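Local coordinates for protein aminoglycoside Nucleotidyltransferase (2")-Ia (Pseudomonas aeruginosa, PDB 5CFU) that adenylates the 2''-hydroxyl of kanamycin, gentamicin, tobramycin and related aminoglycosides, making bacteria resistant to them, at residues L31-G36 against I53-P58; I136-F141 against A177-R182. All blocks are in the same frame, centred on the assembly; numbering follows the deposited sequence.

Contact 1 (L31-G36 against I53-P58); sequences LWIGGG and IDLTFP. With MN (manganese (II) ion), chain B; POP (pyrophosphate 2-), chain E; 51H (adenylyl-2"-tobramycin), chain D; BU1 (1,4-butanediol), chain I.
W32 and T56 pair as a hydrogen-bonded couple of antiparallel strands: W32 N donates to T56 O (3.0 Å), and T56 N returns to W32 O (2.8 Å). The indole, its CG anti to the carbonyl carbon (chi1 -67°), runs beside the partner strand and sets its edge, through CE3, against T56 O at 3.5 Å. A water beside the pair donates to W32 O and accepts from T56 OG1, so that carbonyl is gripped by backbone and water together. On the opposite face I33 and L55 lie side by side, with I33 CD1 and L55 CD2 tightly packed at 3.5 Å.

D54 turns the strand pair into a metal site. Its OD2 binds the manganese ion at 2.2 Å, alongside pyrophosphate O3 and O5, O7 of adenylyl-2"-tobramycin, a water and D52. The glycines 34-36 bend round this carboxylate, and G36 N donates to pyrophosphate O3 (3.1 Å), consistent with the glycine-rich phosphate-binding turn of this superfamily.

L31 CD2 meets F57 CB (3.5 Å), packed against helices 12-26 and 62-71, which supply I20, A24 and L65. Strand 53-58 is flanked by strand 32-34 and the parallel strand 91-100, whose D94 adjoins D54, while helix 35-43 leads off from the glycines.

Contact 2 (I136-F141 against A177-R182); sequences IIWDYF and AAFRSR. With 51H (adenylyl-2"-tobramycin), chain D.
W138, F141 and F179 form an aromatic cluster between helices 133-146 and 169-182, part of the helical portion that follows the nucleotidyltransferase sheet. The short segments cross at -50° with axes 10.7 Å apart, a spacing filled by rings, and no hydrogen bond joins them.

The ring contacts centre on F179, whose CG stands anti to the backbone N (chi1 -176°) and reaches across to the other helix. Its edge is presented to the face of W138 in a T-shaped pair: F179 CD2 sits over the indole, 3.6 Å from W138 CE2, and the planes stand at 79°. Beyond F179 CD2, the far rim of the indole abuts the opposing backbone, with W138 CH2 3.6 Å from F179 CA. Y142 adds another edge-to-face partner to F179.

A CH-pi contact holds one face of the same phenyl. F141 CB stands 3.5 Å from the F179 ring centroid, almost on the ring normal, while the F141 ring slides past obliquely and puts CD2 3.7 Å from F179 CB.

The polar contacts lie outside the aromatic cluster. Facing the ligand, D139 OD2 accepts from N1 of adenylyl-2"-tobramycin (2.8 Å), and ligand O11 sits over the face of Y140. At the solvent-exposed side R182, its chain bent at chi2 and chi3, forms a salt bridge with E109 through NH2; W138 CZ2 lies over one face of the guanidinium, toward its rim and 3.6 Å from R182 NH1, the two planes well short of parallel.

How the contacts relate
Adenylyl-2"-tobramycin, the reaction product, joins the two contacts: their centres lie 19 Å apart, and their nearest atoms, about 5 Å apart, do not touch. Contact 1 faces the phosphate that links adenosine to tobramycin, where the ligand's O7 is 2.0 Å from the manganese ion and pyrophosphate, the other product, shares that metal. Contact 2 meets the ligand only through 136-141, at the tobramycin aminocyclitol (D139) and the ribose of the adenosine (Y140); helix 177-182 packs behind, with the side chain of W138 about 14 Å from a bound pyrophosphate. I136 lies against A38 and I39 of helix 35-43, which leaves the glycine turn of contact 1, so protein packing also connects the two.

Contact 1 (L31-G36 against I53-P58)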
loop_
_atom_site.group_PDB
_atom_site.type_symbol
_atom_site.label_atom_id
_atom_site.label_comp_id
_atom_site.label_asym_id
_atom_site.label_seq_id
_atom_site.Cartn_x
_atom_site.Cartn_y
_atom_site.Cartn_z
ATOM N N LEU A 31 -7.565 3.550 -6.530
ATOM C CA LEU A 31 -6.278 2.930 -6.235
ATOM C C LEU A 31 -5.860 3.388 -4.857
ATOM O O LEU A 31 -6.006 4.567 -4.532
ATOM C CB LEU A 31 -5.204 3.310 -7.241
ATOM C CG LEU A 31 -5.400 2.882 -8.698
ATOM C CD1 LEU A 31 -4.313 3.535 -9.559
ATOM C CD2 LEU A 31 -5.377 1.365 -8.838
ATOM N N TRP A 32 -5.331 2.456 -4.068
ATOM C CA TRP A 32 -4.859 2.753 -2.714
ATOM C C TRP A 32 -3.353 2.713 -2.656
ATOM O O TRP A 32 -2.729 1.710 -3.005
ATOM C CB TRP A 32 -5.437 1.758 -1.694
ATOM C CG TRP A 32 -6.923 1.914 -1.543
ATOM C CD1 TRP A 32 -7.579 2.628 -0.576
ATOM C CD2 TRP A 32 -7.930 1.378 -2.403
ATOM N NE1 TRP A 32 -8.937 2.580 -0.795
ATOM C CE2 TRP A 32 -9.177 1.816 -1.906
ATOM C CE3 TRP A 32 -7.902 0.562 -3.539
ATOM C CZ2 TRP A 32 -10.372 1.465 -2.498
ATOM C CZ3 TRP A 32 -9.089 0.216 -4.120
ATOM C CH2 TRP A 32 -10.310 0.673 -3.607
ATOM N N ILE A 33 -2.772 3.816 -2.210
ATOM C CA ILE A 33 -1.355 3.851 -1.895
ATOM C C ILE A 33 -1.127 2.986 -0.671
ATOM O O ILE A 33 -1.915 3.025 0.283
ATOM C CB ILE A 33 -0.866 5.294 -1.610
ATOM C CG1 ILE A 33 -1.144 6.198 -2.811
ATOM C CG2 ILE A 33 0.611 5.282 -1.213
ATOM C CD1 ILE A 33 -0.520 5.731 -4.093
ATOM N N GLY A 34 -0.033 2.222 -0.692
ATOM C CA GLY A 34 0.292 1.272 0.369
ATOM C C GLY A 34 1.683 1.468 0.935
ATOM O O GLY A 34 2.417 2.358 0.498
ATOM N N GLY A 35 2.029 0.647 1.923
ATOM C CA GLY A 35 3.377 0.614 2.450
ATOM C C GLY A 35 3.850 1.976 2.921
ATOM O O GLY A 35 3.078 2.731 3.536
ATOM N N GLY A 36 5.120 2.282 2.649
ATOM C CA GLY A 36 5.737 3.491 3.168
ATOM C C GLY A 36 5.051 4.763 2.728
ATOM O O GLY A 36 4.930 5.700 3.515
ATOM N N ILE A 53 6.924 2.262 -5.062
ATOM C CA ILE A 53 5.572 2.734 -4.843
ATOM C C ILE A 53 4.676 1.507 -4.731
ATOM O O ILE A 53 4.593 0.714 -5.665
ATOM C CB ILE A 53 5.080 3.633 -5.984
ATOM C CG1 ILE A 53 5.940 4.894 -6.063
ATOM C CG2 ILE A 53 3.593 3.964 -5.822
ATOM C CD1 ILE A 53 5.917 5.567 -7.432
ATOM N N ASP A 54 4.024 1.354 -3.586
ATOM C CA ASP A 54 3.127 0.235 -3.347
ATOM C C ASP A 54 1.686 0.648 -3.619
ATOM O O ASP A 54 1.232 1.677 -3.113
ATOM C CB ASP A 54 3.270 -0.251 -1.914
ATOM C CG ASP A 54 4.672 -0.663 -1.597
ATOM O OD1 ASP A 54 5.144 -1.673 -2.169
ATOM O OD2 ASP A 54 5.309 0.051 -0.789
ATOM N N LEU A 55 0.986 -0.162 -4.414
ATOM C CA LEU A 55 -0.405 0.114 -4.845
ATOM C C LEU A 55 -1.324 -1.067 -4.612
ATOM O O LEU A 55 -0.900 -2.215 -4.756
ATOM C CB LEU A 55 -0.459 0.460 -6.334
ATOM C CG LEU A 55 0.346 1.676 -6.764
ATOM C CD1 LEU A 55 0.387 1.773 -8.262
ATOM C CD2 LEU A 55 -0.271 2.951 -6.140
ATOM N N THR A 56 -2.569 -0.783 -4.240
ATOM C CA THR A 56 -3.625 -1.785 -4.244
ATOM C C THR A 56 -4.652 -1.387 -5.293
ATOM O O THR A 56 -5.020 -0.218 -5.387
ATOM C CB THR A 56 -4.313 -1.907 -2.883
ATOM O OG1 THR A 56 -3.351 -2.186 -1.875
ATOM C CG2 THR A 56 -5.337 -3.008 -2.900
ATOM N N PHE A 57 -5.110 -2.348 -6.081
ATOM C CA PHE A 57 -6.034 -2.046 -7.174
ATOM C C PHE A 57 -7.208 -3.019 -7.158
ATOM O O PHE A 57 -7.063 -4.145 -6.703
ATOM C CB PHE A 57 -5.309 -2.124 -8.508
ATOM C CG PHE A 57 -4.772 -3.499 -8.819
ATOM C CD1 PHE A 57 -5.530 -4.416 -9.525
ATOM C CD2 PHE A 57 -3.525 -3.877 -8.384
ATOM C CE1 PHE A 57 -5.036 -5.684 -9.801
ATOM C CE2 PHE A 57 -3.021 -5.151 -8.648
ATOM C CZ PHE A 57 -3.783 -6.053 -9.362
ATOM N N PRO A 58 -8.377 -2.593 -7.681
ATOM C CA PRO A 58 -9.460 -3.582 -7.830
ATOM C C PRO A 58 -9.038 -4.742 -8.711
ATOM O O PRO A 58 -8.678 -4.526 -9.875
ATOM C CB PRO A 58 -10.594 -2.774 -8.492
ATOM C CG PRO A 58 -10.260 -1.298 -8.149
ATOM C CD PRO A 58 -8.768 -1.243 -8.127
HETATM MN MN MN B . 7.504 0.249 -0.446
HETATM P P1 POP E . 8.295 1.387 2.369
HETATM O O1 POP E . 7.975 1.522 3.846
HETATM O O2 POP E . 8.578 2.716 1.675
HETATM O O3 POP E . 7.342 0.471 1.601
HETATM O O POP E . 9.717 0.652 2.376
HETATM P P2 POP E . 10.579 0.387 1.036
HETATM O O4 POP E . 11.245 -0.946 1.301
HETATM O O5 POP E . 9.625 0.465 -0.136
HETATM O O6 POP E . 11.556 1.550 0.992
HETATM O O8 51H D . 9.428 -3.166 0.616
HETATM P P 51H D . 7.976 -3.004 0.454
HETATM O O7 51H D . 7.532 -1.729 -0.190
HETATM O O9 51H D . 7.248 -3.100 1.843
HETATM C C14 51H D . 5.836 -2.841 1.971
HETATM C C15 51H D . 5.440 -3.416 3.305
HETATM C C18 51H D . 6.267 -2.892 4.474
HETATM O O12 51H D . 5.563 -1.829 5.108
HETATM C C17 51H D . 6.407 -4.108 5.383
HETATM O O11 51H D . 5.305 -4.228 6.274
HETATM C C16 51H D . 6.381 -5.270 4.392
HETATM N N4 51H D . 7.688 -5.701 3.924
HETATM C C21 51H D . 8.043 -6.978 3.570
HETATM N N6 51H D . 7.296 -8.081 3.676
HETATM C C22 51H D . 7.962 -9.149 3.233
HETATM N N7 51H D . 9.195 -9.217 2.725
HETATM C C23 51H D . 9.926 -8.087 2.633
HETATM N N8 51H D . 11.155 -8.158 2.106
HETATM C C20 51H D . 9.335 -6.892 3.080
HETATM N N5 51H D . 9.796 -5.587 3.139
HETATM C C19 51H D . 8.785 -4.926 3.646
HETATM O O10 51H D . 5.640 -4.846 3.268
HETATM O O6 51H D . 7.352 -4.197 -0.390
HETATM C C13 51H D . 7.930 -5.514 -0.294
HETATM C C12 51H D . 8.495 -5.901 -1.652
HETATM N N3 51H D . 9.463 -4.891 -2.119
HETATM C C11 51H D . 9.108 -7.295 -1.571
HETATM O O5 51H D . 9.609 -7.692 -2.845
HETATM C C9 51H D . 8.017 -8.257 -1.103
HETATM C C10 51H D . 8.494 -9.680 -0.939
HETATM O O4 51H D . 7.386 -10.550 -0.830
HETATM O O3 51H D . 7.503 -7.857 0.179
HETATM C C8 51H D . 6.943 -6.547 0.207
HETATM O O2 51H D . 5.802 -6.489 -0.604
HETATM C C7 51H D . 4.528 -6.562 0.059
HETATM C C6 51H D . 3.515 -5.883 -0.860
HETATM N N2 51H D . 3.948 -4.516 -1.195
HETATM C C5 51H D . 2.154 -5.898 -0.176
HETATM C C4 51H D . 1.696 -7.327 0.174
HETATM N N1 51H D . 0.454 -7.273 0.961
HETATM C C24 51H D . 4.134 -8.005 0.319
HETATM O O13 51H D . 5.072 -8.660 1.177
HETATM C C3 51H D . 2.770 -8.039 0.994
HETATM O O1 51H D . 2.368 -9.412 1.130
HETATM C C2 51H D . 1.841 -9.822 2.367
HETATM O O 51H D . 0.435 -9.985 2.284
HETATM C C25 51H D . 2.523 -11.129 2.780
HETATM N N9 51H D . 3.986 -10.998 2.827
HETATM C C26 51H D . 2.098 -12.222 1.796
HETATM C C27 51H D . 0.591 -12.354 1.701
HETATM O O14 51H D . 0.223 -13.291 0.680
HETATM C C1 51H D . -0.047 -11.007 1.386
HETATM C C 51H D . -1.552 -11.063 1.525
HETATM N N 51H D . -2.288 -9.789 1.441
HETATM C C1 BU1 I . -15.932 2.237 -3.862
HETATM C C2 BU1 I . -14.501 2.080 -3.374
HETATM C C3 BU1 I . -14.475 1.533 -1.958
HETATM C C4 BU1 I . -13.583 0.318 -1.960
HETATM O O5 BU1 I . -16.786 2.708 -2.818
HETATM O O6 BU1 I . -13.235 -0.024 -0.655
HETATM O O HOH W 1 -1.471 -0.299 -1.494
HETATM O O HOH W 2 4.399 2.982 -1.153
HETATM O O HOH W 3 7.215 2.436 -0.662
#

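Contact 2 (I136-F141 against A177-R182)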
loop_
_atom_site.group_PDB
_atom_site.type_symbol
_atom_site.label_atom_id
_atom_site.label_comp_id
_atom_site.label_asym_id
_atom_site.label_seq_id
_atom_site.Cartn_x
_atom_site.Cartn_y
_atom_site.Cartn_z
ATOM N N ILE A 136 -1.639 -1.789 6.928
ATOM C CA ILE A 136 -0.224 -1.434 6.894
ATOM C C ILE A 136 0.562 -2.246 7.920
ATOM O O ILE A 136 1.575 -2.847 7.595
ATOM C CB ILE A 136 -0.046 0.093 7.146
ATOM C CG1 ILE A 136 -0.580 0.898 5.956
ATOM C CG2 ILE A 136 1.422 0.434 7.386
ATOM C CD1 ILE A 136 -0.753 2.408 6.254
ATOM N N ILE A 137 0.071 -2.268 9.154
ATOM C CA ILE A 137 0.725 -2.966 10.229
ATOM C C ILE A 137 0.639 -4.478 10.023
ATOM O O ILE A 137 1.569 -5.207 10.344
ATOM C CB ILE A 137 0.109 -2.521 11.572
ATOM C CG1 ILE A 137 0.513 -1.056 11.833
ATOM C CG2 ILE A 137 0.558 -3.423 12.723
ATOM C CD1 ILE A 137 -0.269 -0.346 12.882
ATOM N N TRP A 138 -0.485 -4.950 9.486
ATOM C CA TRP A 138 -0.661 -6.380 9.192
ATOM C C TRP A 138 0.477 -6.902 8.321
ATOM O O TRP A 138 0.954 -8.020 8.504
ATOM C CB TRP A 138 -2.026 -6.586 8.514
ATOM C CG TRP A 138 -2.559 -7.984 8.411
ATOM C CD1 TRP A 138 -2.549 -8.794 7.302
ATOM C CD2 TRP A 138 -3.237 -8.709 9.436
ATOM N NE1 TRP A 138 -3.184 -9.990 7.587
ATOM C CE2 TRP A 138 -3.600 -9.966 8.892
ATOM C CE3 TRP A 138 -3.558 -8.439 10.769
ATOM C CZ2 TRP A 138 -4.294 -10.916 9.625
ATOM C CZ3 TRP A 138 -4.240 -9.400 11.500
ATOM C CH2 TRP A 138 -4.594 -10.622 10.921
ATOM N N ASP A 139 0.905 -6.112 7.350
ATOM C CA ASP A 139 1.981 -6.563 6.480
ATOM C C ASP A 139 3.322 -6.625 7.207
ATOM O O ASP A 139 4.168 -7.419 6.830
ATOM C CB ASP A 139 2.078 -5.676 5.232
ATOM C CG ASP A 139 1.238 -6.202 4.073
ATOM O OD1 ASP A 139 0.722 -7.336 4.186
ATOM O OD2 ASP A 139 1.100 -5.485 3.053
ATOM N N TYR A 140 3.513 -5.823 8.255
ATOM C CA TYR A 140 4.700 -5.978 9.110
ATOM C C TYR A 140 4.670 -7.265 9.905
ATOM O O TYR A 140 5.720 -7.849 10.188
ATOM C CB TYR A 140 4.852 -4.787 10.073
ATOM C CG TYR A 140 5.498 -3.589 9.422
ATOM C CD1 TYR A 140 6.846 -3.589 9.140
ATOM C CD2 TYR A 140 4.750 -2.473 9.049
ATOM C CE1 TYR A 140 7.441 -2.504 8.538
ATOM C CE2 TYR A 140 5.344 -1.387 8.441
ATOM C CZ TYR A 140 6.686 -1.410 8.188
ATOM O OH TYR A 140 7.295 -0.335 7.573
ATOM N N PHE A 141 3.478 -7.724 10.278
ATOM C CA PHE A 141 3.370 -9.008 10.969
ATOM C C PHE A 141 3.808 -10.156 10.055
ATOM O O PHE A 141 4.573 -11.034 10.466
ATOM C CB PHE A 141 1.939 -9.251 11.448
ATOM C CG PHE A 141 1.444 -8.255 12.463
ATOM C CD1 PHE A 141 2.316 -7.532 13.263
ATOM C CD2 PHE A 141 0.090 -8.068 12.632
ATOM C CE1 PHE A 141 1.838 -6.643 14.214
ATOM C CE2 PHE A 141 -0.399 -7.172 13.567
ATOM C CZ PHE A 141 0.468 -6.458 14.356
ATOM N N ALA A 177 -2.288 -10.039 18.213
ATOM C CA ALA A 177 -2.833 -11.254 18.830
ATOM C C ALA A 177 -3.778 -11.960 17.850
ATOM O O ALA A 177 -3.814 -13.198 17.755
ATOM C CB ALA A 177 -3.553 -10.929 20.135
ATOM N N ALA A 178 -4.541 -11.161 17.112
ATOM C CA ALA A 178 -5.463 -11.696 16.118
ATOM C C ALA A 178 -4.696 -12.359 14.978
ATOM O O ALA A 178 -5.074 -13.445 14.527
ATOM C CB ALA A 178 -6.352 -10.616 15.603
ATOM N N PHE A 179 -3.635 -11.702 14.516
ATOM C CA PHE A 179 -2.728 -12.278 13.516
ATOM C C PHE A 179 -2.162 -13.630 13.989
ATOM O O PHE A 179 -2.171 -14.612 13.239
ATOM C CB PHE A 179 -1.578 -11.302 13.212
ATOM C CG PHE A 179 -0.645 -11.777 12.128
ATOM C CD1 PHE A 179 0.468 -12.570 12.432
ATOM C CD2 PHE A 179 -0.873 -11.439 10.804
ATOM C CE1 PHE A 179 1.318 -13.007 11.430
ATOM C CE2 PHE A 179 -0.035 -11.891 9.788
ATOM C CZ PHE A 179 1.071 -12.661 10.100
ATOM N N ARG A 180 -1.690 -13.689 15.233
ATOM C CA ARG A 180 -1.126 -14.931 15.761
ATOM C C ARG A 180 -2.191 -16.017 15.775
ATOM O O ARG A 180 -1.938 -17.176 15.439
ATOM C CB ARG A 180 -0.577 -14.741 17.176
ATOM C CG ARG A 180 0.631 -13.805 17.311
ATOM C CD ARG A 180 1.251 -13.842 18.726
ATOM N NE ARG A 180 0.279 -14.097 19.801
ATOM C CZ ARG A 180 -0.221 -13.184 20.636
ATOM N NH1 ARG A 180 -1.094 -13.563 21.564
ATOM N NH2 ARG A 180 0.132 -11.898 20.568
ATOM N N SER A 181 -3.397 -15.644 16.177
ATOM C CA SER A 181 -4.459 -16.633 16.312
ATOM C C SER A 181 -4.870 -17.158 14.948
ATOM O O SER A 181 -5.111 -18.360 14.771
ATOM C CB SER A 181 -5.651 -16.028 17.026
ATOM O OG SER A 181 -6.651 -17.032 17.181
ATOM N N ARG A 182 -4.941 -16.251 13.982
ATOM C CA ARG A 182 -5.285 -16.612 12.621
ATOM C C ARG A 182 -4.325 -17.659 12.083
ATOM O O ARG A 182 -4.734 -18.632 11.443
ATOM C CB ARG A 182 -5.255 -15.375 11.710
ATOM C CG ARG A 182 -5.403 -15.690 10.224
ATOM C CD ARG A 182 -6.831 -15.635 9.812
ATOM N NE ARG A 182 -7.298 -14.258 9.823
ATOM C CZ ARG A 182 -7.170 -13.401 8.815
ATOM N NH1 ARG A 182 -7.636 -12.156 8.933
ATOM N NH2 ARG A 182 -6.574 -13.764 7.699
HETATM O O8 51H D . 9.428 -3.166 0.616
HETATM P P 51H D . 7.976 -3.004 0.454
HETATM O O7 51H D . 7.532 -1.729 -0.190
HETATM O O9 51H D . 7.248 -3.100 1.843
HETATM C C14 51H D . 5.836 -2.841 1.971
HETATM C C15 51H D . 5.440 -3.416 3.305
HETATM C C18 51H D . 6.267 -2.892 4.474
HETATM O O12 51H D . 5.563 -1.829 5.108
HETATM C C17 51H D . 6.407 -4.108 5.383
HETATM O O11 51H D . 5.305 -4.228 6.274
HETATM C C16 51H D . 6.381 -5.270 4.392
HETATM N N4 51H D . 7.688 -5.701 3.924
HETATM C C21 51H D . 8.043 -6.978 3.570
HETATM N N6 51H D . 7.296 -8.081 3.676
HETATM C C22 51H D . 7.962 -9.149 3.233
HETATM N N7 51H D . 9.195 -9.217 2.725
HETATM C C23 51H D . 9.926 -8.087 2.633
HETATM N N8 51H D . 11.155 -8.158 2.106
HETATM C C20 51H D . 9.335 -6.892 3.080
HETATM N N5 51H D . 9.796 -5.587 3.139
HETATM C C19 51H D . 8.785 -4.926 3.646
HETATM O O10 51H D . 5.640 -4.846 3.268
HETATM O O6 51H D . 7.352 -4.197 -0.390
HETATM C C13 51H D . 7.930 -5.514 -0.294
HETATM C C12 51H D . 8.495 -5.901 -1.652
HETATM N N3 51H D . 9.463 -4.891 -2.119
HETATM C C11 51H D . 9.108 -7.295 -1.571
HETATM O O5 51H D . 9.609 -7.692 -2.845
HETATM C C9 51H D . 8.017 -8.257 -1.103
HETATM C C10 51H D . 8.494 -9.680 -0.939
HETATM O O4 51H D . 7.386 -10.550 -0.830
HETATM O O3 51H D . 7.503 -7.857 0.179
HETATM C C8 51H D . 6.943 -6.547 0.207
HETATM O O2 51H D . 5.802 -6.489 -0.604
HETATM C C7 51H D . 4.528 -6.562 0.059
HETATM C C6 51H D . 3.515 -5.883 -0.860
HETATM N N2 51H D . 3.948 -4.516 -1.195
HETATM C C5 51H D . 2.154 -5.898 -0.176
HETATM C C4 51H D . 1.696 -7.327 0.174
HETATM N N1 51H D . 0.454 -7.273 0.961
HETATM C C24 51H D . 4.134 -8.005 0.319
HETATM O O13 51H D . 5.072 -8.660 1.177
HETATM C C3 51H D . 2.770 -8.039 0.994
HETATM O O1 51H D . 2.368 -9.412 1.130
HETATM C C2 51H D . 1.841 -9.822 2.367
HETATM O O 51H D . 0.435 -9.985 2.284
HETATM C C25 51H D . 2.523 -11.129 2.780
HETATM N N9 51H D . 3.986 -10.998 2.827
HETATM C C26 51H D . 2.098 -12.222 1.796
HETATM C C27 51H D . 0.591 -12.354 1.701
HETATM O O14 51H D . 0.223 -13.291 0.680
HETATM C C1 51H D . -0.047 -11.007 1.386
HETATM C C 51H D . -1.552 -11.063 1.525
HETATM N N 51H D . -2.288 -9.789 1.441
#